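Inosine-uridine nucleoside N-ribohydrolase (Xanthomonas oryzae pv. oryzae, PDB 4KL0) is a bacterial effector that binds calcium and probably hydrolyses N-glycosidic bonds of nucleosides. Local coordinates at residues P220-K231 and P346-V355. Sequence-based numbering, arbitrary orientation.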
loop_
_atom_site.group_PDB
_atom_site.type_symbol
_atom_site.label_atom_id
_atom_site.label_comp_id
_atom_site.label_asym_id
_atom_site.label_seq_id
_atom_site.Cartn_x
_atom_site.Cartn_y
_atom_site.Cartn_z
ATOM N N PRO A 220 -3.288 -15.890 10.096
ATOM C CA PRO A 220 -3.675 -14.646 10.789
ATOM C C PRO A 220 -3.937 -13.512 9.769
ATOM O O PRO A 220 -3.148 -13.364 8.843
ATOM C CB PRO A 220 -2.445 -14.286 11.623
ATOM C CG PRO A 220 -1.726 -15.644 11.815
ATOM C CD PRO A 220 -2.000 -16.449 10.554
ATOM N N LEU A 221 -4.998 -12.759 9.976
ATOM C CA LEU A 221 -5.329 -11.588 9.148
ATOM C C LEU A 221 -5.180 -10.333 9.941
ATOM O O LEU A 221 -5.621 -10.254 11.098
ATOM C CB LEU A 221 -6.805 -11.654 8.721
ATOM C CG LEU A 221 -7.330 -12.485 7.582
ATOM C CD1 LEU A 221 -8.858 -12.223 7.496
ATOM C CD2 LEU A 221 -6.616 -12.084 6.275
ATOM N N ARG A 222 -4.579 -9.286 9.369
ATOM C CA ARG A 222 -4.500 -8.028 10.067
ATOM C C ARG A 222 -5.015 -6.964 9.094
ATOM O O ARG A 222 -4.497 -6.883 7.982
ATOM C CB ARG A 222 -3.067 -7.689 10.464
ATOM C CG ARG A 222 -2.946 -6.385 11.248
ATOM C CD ARG A 222 -1.510 -6.214 11.774
ATOM N NE ARG A 222 -1.334 -7.200 12.828
ATOM C CZ ARG A 222 -0.198 -7.382 13.484
ATOM N NH1 ARG A 222 0.859 -6.620 13.196
ATOM N NH2 ARG A 222 -0.138 -8.299 14.435
ATOM N N ILE A 223 -6.062 -6.252 9.485
ATOM C CA ILE A 223 -6.795 -5.379 8.540
ATOM C C ILE A 223 -6.627 -3.952 9.023
ATOM O O ILE A 223 -7.037 -3.571 10.151
ATOM C CB ILE A 223 -8.289 -5.668 8.465
ATOM C CG1 ILE A 223 -8.666 -7.137 8.179
ATOM C CG2 ILE A 223 -8.927 -4.753 7.377
ATOM C CD1 ILE A 223 -8.234 -7.636 6.883
ATOM N N LEU A 224 -5.996 -3.138 8.198
ATOM C CA LEU A 224 -5.769 -1.747 8.570
ATOM C C LEU A 224 -6.788 -0.920 7.808
ATOM O O LEU A 224 -6.986 -1.141 6.612
ATOM C CB LEU A 224 -4.378 -1.281 8.111
ATOM C CG LEU A 224 -3.977 0.121 8.609
ATOM C CD1 LEU A 224 -2.593 0.112 9.177
ATOM C CD2 LEU A 224 -4.115 1.250 7.471
ATOM N N THR A 225 -7.421 0.029 8.462
ATOM C CA THR A 225 -8.570 0.705 7.860
ATOM C C THR A 225 -8.225 2.182 7.631
ATOM O O THR A 225 -7.208 2.740 8.119
ATOM C CB THR A 225 -9.767 0.633 8.806
ATOM O OG1 THR A 225 -9.486 1.429 9.958
ATOM C CG2 THR A 225 -9.985 -0.774 9.236
ATOM N N LYS A 226 -9.047 2.873 6.872
ATOM C CA LYS A 226 -8.718 4.255 6.536
ATOM C C LYS A 226 -8.586 5.170 7.785
ATOM O O LYS A 226 -7.822 6.120 7.764
ATOM C CB LYS A 226 -9.765 4.812 5.537
ATOM C CG LYS A 226 -11.173 4.837 6.125
ATOM C CD LYS A 226 -12.232 5.083 5.060
ATOM C CE LYS A 226 -13.622 5.251 5.722
ATOM N NZ LYS A 226 -14.523 6.054 4.821
ATOM N N GLU A 227 -9.323 4.855 8.868
ATOM C CA GLU A 227 -9.224 5.647 10.107
ATOM C C GLU A 227 -7.835 5.649 10.754
ATOM O O GLU A 227 -7.426 6.641 11.415
ATOM C CB GLU A 227 -10.313 5.190 11.095
ATOM C CG GLU A 227 -11.715 5.584 10.596
ATOM C CD GLU A 227 -12.322 4.559 9.642
ATOM O OE1 GLU A 227 -11.760 3.422 9.506
ATOM O OE2 GLU A 227 -13.376 4.886 9.030
ATOM N N ALA A 228 -7.099 4.557 10.551
ATOM C CA ALA A 228 -5.723 4.439 11.040
ATOM C C ALA A 228 -4.862 5.464 10.318
ATOM O O ALA A 228 -4.009 6.109 10.917
ATOM C CB ALA A 228 -5.202 3.031 10.794
ATOM N N ALA A 229 -5.074 5.633 9.007
ATOM C CA ALA A 229 -4.276 6.633 8.287
ATOM C C ALA A 229 -4.567 8.085 8.661
ATOM O O ALA A 229 -3.649 8.934 8.676
ATOM C CB ALA A 229 -4.399 6.459 6.759
ATOM N N TYR A 230 -5.844 8.401 8.943
ATOM C CA TYR A 230 -6.211 9.775 9.270
ATOM C C TYR A 230 -5.367 10.241 10.448
ATOM O O TYR A 230 -4.858 11.374 10.494
ATOM C CB TYR A 230 -7.712 9.869 9.639
ATOM C CG TYR A 230 -8.677 9.453 8.546
ATOM C CD1 TYR A 230 -8.309 9.435 7.223
ATOM C CD2 TYR A 230 -9.993 9.089 8.850
ATOM C CE1 TYR A 230 -9.228 9.060 6.212
ATOM C CE2 TYR A 230 -10.899 8.698 7.861
ATOM C CZ TYR A 230 -10.515 8.689 6.553
ATOM O OH TYR A 230 -11.448 8.331 5.597
ATOM N N LYS A 231 -5.192 9.342 11.399
ATOM C CA LYS A 231 -4.484 9.727 12.596
ATOM C C LYS A 231 -2.994 10.052 12.348
ATOM O O LYS A 231 -2.397 10.902 13.027
ATOM C CB LYS A 231 -4.641 8.618 13.607
ATOM C CG LYS A 231 -4.183 9.010 15.007
ATOM C CD LYS A 231 -4.811 8.081 16.013
ATOM C CE LYS A 231 -4.629 8.598 17.421
ATOM N NZ LYS A 231 -4.483 7.410 18.319
ATOM N N PRO A 346 -7.066 -16.053 13.854
ATOM C CA PRO A 346 -6.949 -14.676 14.313
ATOM C C PRO A 346 -7.244 -13.655 13.237
ATOM O O PRO A 346 -6.788 -13.804 12.111
ATOM C CB PRO A 346 -5.470 -14.525 14.729
ATOM C CG PRO A 346 -4.952 -15.865 14.841
ATOM C CD PRO A 346 -5.827 -16.838 14.064
ATOM N N VAL A 347 -7.975 -12.631 13.638
ATOM C CA VAL A 347 -8.257 -11.479 12.794
ATOM C C VAL A 347 -8.076 -10.192 13.590
ATOM O O VAL A 347 -8.800 -9.923 14.522
ATOM C CB VAL A 347 -9.682 -11.563 12.183
ATOM C CG1 VAL A 347 -9.949 -10.270 11.338
ATOM C CG2 VAL A 347 -9.868 -12.823 11.350
ATOM N N GLU A 348 -7.090 -9.368 13.255
ATOM C CA GLU A 348 -6.854 -8.177 14.023
ATOM C C GLU A 348 -7.238 -6.918 13.289
ATOM O O GLU A 348 -7.093 -6.842 12.052
ATOM C CB GLU A 348 -5.364 -8.085 14.384
ATOM C CG GLU A 348 -4.905 -9.184 15.307
ATOM C CD GLU A 348 -3.427 -9.063 15.512
ATOM O OE1 GLU A 348 -2.706 -9.047 14.490
ATOM O OE2 GLU A 348 -2.988 -8.958 16.671
ATOM N N HIS A 349 -7.679 -5.911 14.044
ATOM C CA HIS A 349 -8.103 -4.666 13.456
ATOM C C HIS A 349 -7.164 -3.540 13.821
ATOM O O HIS A 349 -6.780 -3.362 15.006
ATOM C CB HIS A 349 -9.550 -4.345 13.902
ATOM C CG HIS A 349 -9.984 -2.949 13.569
ATOM N ND1 HIS A 349 -10.295 -2.012 14.532
ATOM C CD2 HIS A 349 -10.124 -2.320 12.380
ATOM C CE1 HIS A 349 -10.607 -0.863 13.951
ATOM N NE2 HIS A 349 -10.536 -1.030 12.643
ATOM N N VAL A 350 -6.739 -2.766 12.819
ATOM C CA VAL A 350 -6.014 -1.531 13.111
ATOM C C VAL A 350 -6.751 -0.296 12.579
ATOM O O VAL A 350 -6.690 -0.001 11.365
ATOM C CB VAL A 350 -4.552 -1.519 12.542
ATOM C CG1 VAL A 350 -3.790 -0.222 12.941
ATOM C CG2 VAL A 350 -3.779 -2.778 12.999
ATOM N N GLY A 351 -7.442 0.412 13.480
ATOM C CA GLY A 351 -8.083 1.678 13.182
ATOM C C GLY A 351 -7.480 2.838 13.951
ATOM O O GLY A 351 -6.298 2.813 14.300
ATOM N N HIS A 352 -8.258 3.887 14.218
ATOM C CA HIS A 352 -7.639 5.090 14.789
ATOM C C HIS A 352 -7.076 4.832 16.206
ATOM O O HIS A 352 -5.974 5.283 16.544
ATOM C CB HIS A 352 -8.615 6.275 14.813
ATOM C CG HIS A 352 -9.718 6.119 15.799
ATOM N ND1 HIS A 352 -9.679 6.694 17.050
ATOM C CD2 HIS A 352 -10.884 5.426 15.737
ATOM C CE1 HIS A 352 -10.782 6.374 17.715
ATOM N NE2 HIS A 352 -11.534 5.613 16.938
ATOM N N ALA A 353 -7.809 4.063 17.005
ATOM C CA ALA A 353 -7.420 3.854 18.426
ATOM C C ALA A 353 -6.145 3.015 18.530
ATOM O O ALA A 353 -5.340 3.123 19.470
ATOM C CB ALA A 353 -8.549 3.160 19.171
ATOM N N GLU A 354 -5.957 2.205 17.517
ATOM C CA GLU A 354 -4.866 1.243 17.475
ATOM C C GLU A 354 -3.563 1.852 16.960
ATOM O O GLU A 354 -2.526 1.218 17.072
ATOM C CB GLU A 354 -5.259 0.053 16.581
ATOM C CG GLU A 354 -6.342 -0.864 17.153
ATOM C CD GLU A 354 -7.753 -0.228 17.117
ATOM O OE1 GLU A 354 -8.083 0.613 16.230
ATOM O OE2 GLU A 354 -8.547 -0.576 18.014
ATOM N N VAL A 355 -3.604 3.020 16.338
ATOM C CA VAL A 355 -2.383 3.753 16.045
ATOM C C VAL A 355 -1.998 4.539 17.291
ATOM O O VAL A 355 -2.481 5.633 17.496
ATOM C CB VAL A 355 -2.566 4.738 14.860
ATOM C CG1 VAL A 355 -1.219 5.437 14.523
ATOM C CG2 VAL A 355 -3.087 3.960 13.641
HETATM O O HOH W 1 -3.387 -10.899 13.020
HETATM O O HOH W 2 -11.655 1.725 11.701
#
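Leu221 to Leu224 pair in parallel with Val347 to Val350, residue for residue. Five backbone hydrogen bonds join the segments. Leu221 N and Ile223 N donate to Pro346 O and Glu348 O. Glu348 N and Val350 N donate back to Leu221 O and Ile223 O. Thr225 N closes the series on Val350 O at 3.0 Å, just before helix 226-231 begins.

On one face of the sheet Arg222 and Glu348 run side by side and form a salt bridge. Arg222 comes side-on, with NE 2.8 Å and NH2 2.7 Å from the same oxygen, Glu348 OE1. That oxygen lies in the guanidinium plane. NH2 is met by the syn lone pair of Glu348 OE1, while NE approaches that oxygen from above the carboxylate plane. The bend of Arg222 at chi3 (-71°) helps bring NE and NH2 to that oxygen. A water also donates to Glu348 OE1 and to Leu221 O.

Farther along, a second water links Thr225 OG1, Glu227 OE1 and the edge of His349 at NE2. Thr225 CG2 meets the same ring edge, 3.5 Å from His349 NE2. Lys231 NZ binds two backbone oxygens in the turn from His352 to Val355, Val355 O at 2.8 Å and His352 O at 3.1 Å.

On the Arg222 face the contact becomes apolar toward the helix. Val350 CG1 touches Leu224 CD1 and Ala228 CB, and Ala228 CB also meets Val355 CG2 at 3.7 Å. On the opposite face Leu221 CD1 lies against Val347 CG2.

The pair belongs to the mainly parallel sheet of a Rossmann-like fold, between strand 172-178 and antiparallel edge strand 337-338. Helix 204-216 covers Leu221, Ile223 and Val347. On the Arg222 face, Leu224 packs on Thr321 of helix 317-325, whose Asp318 binds calcium.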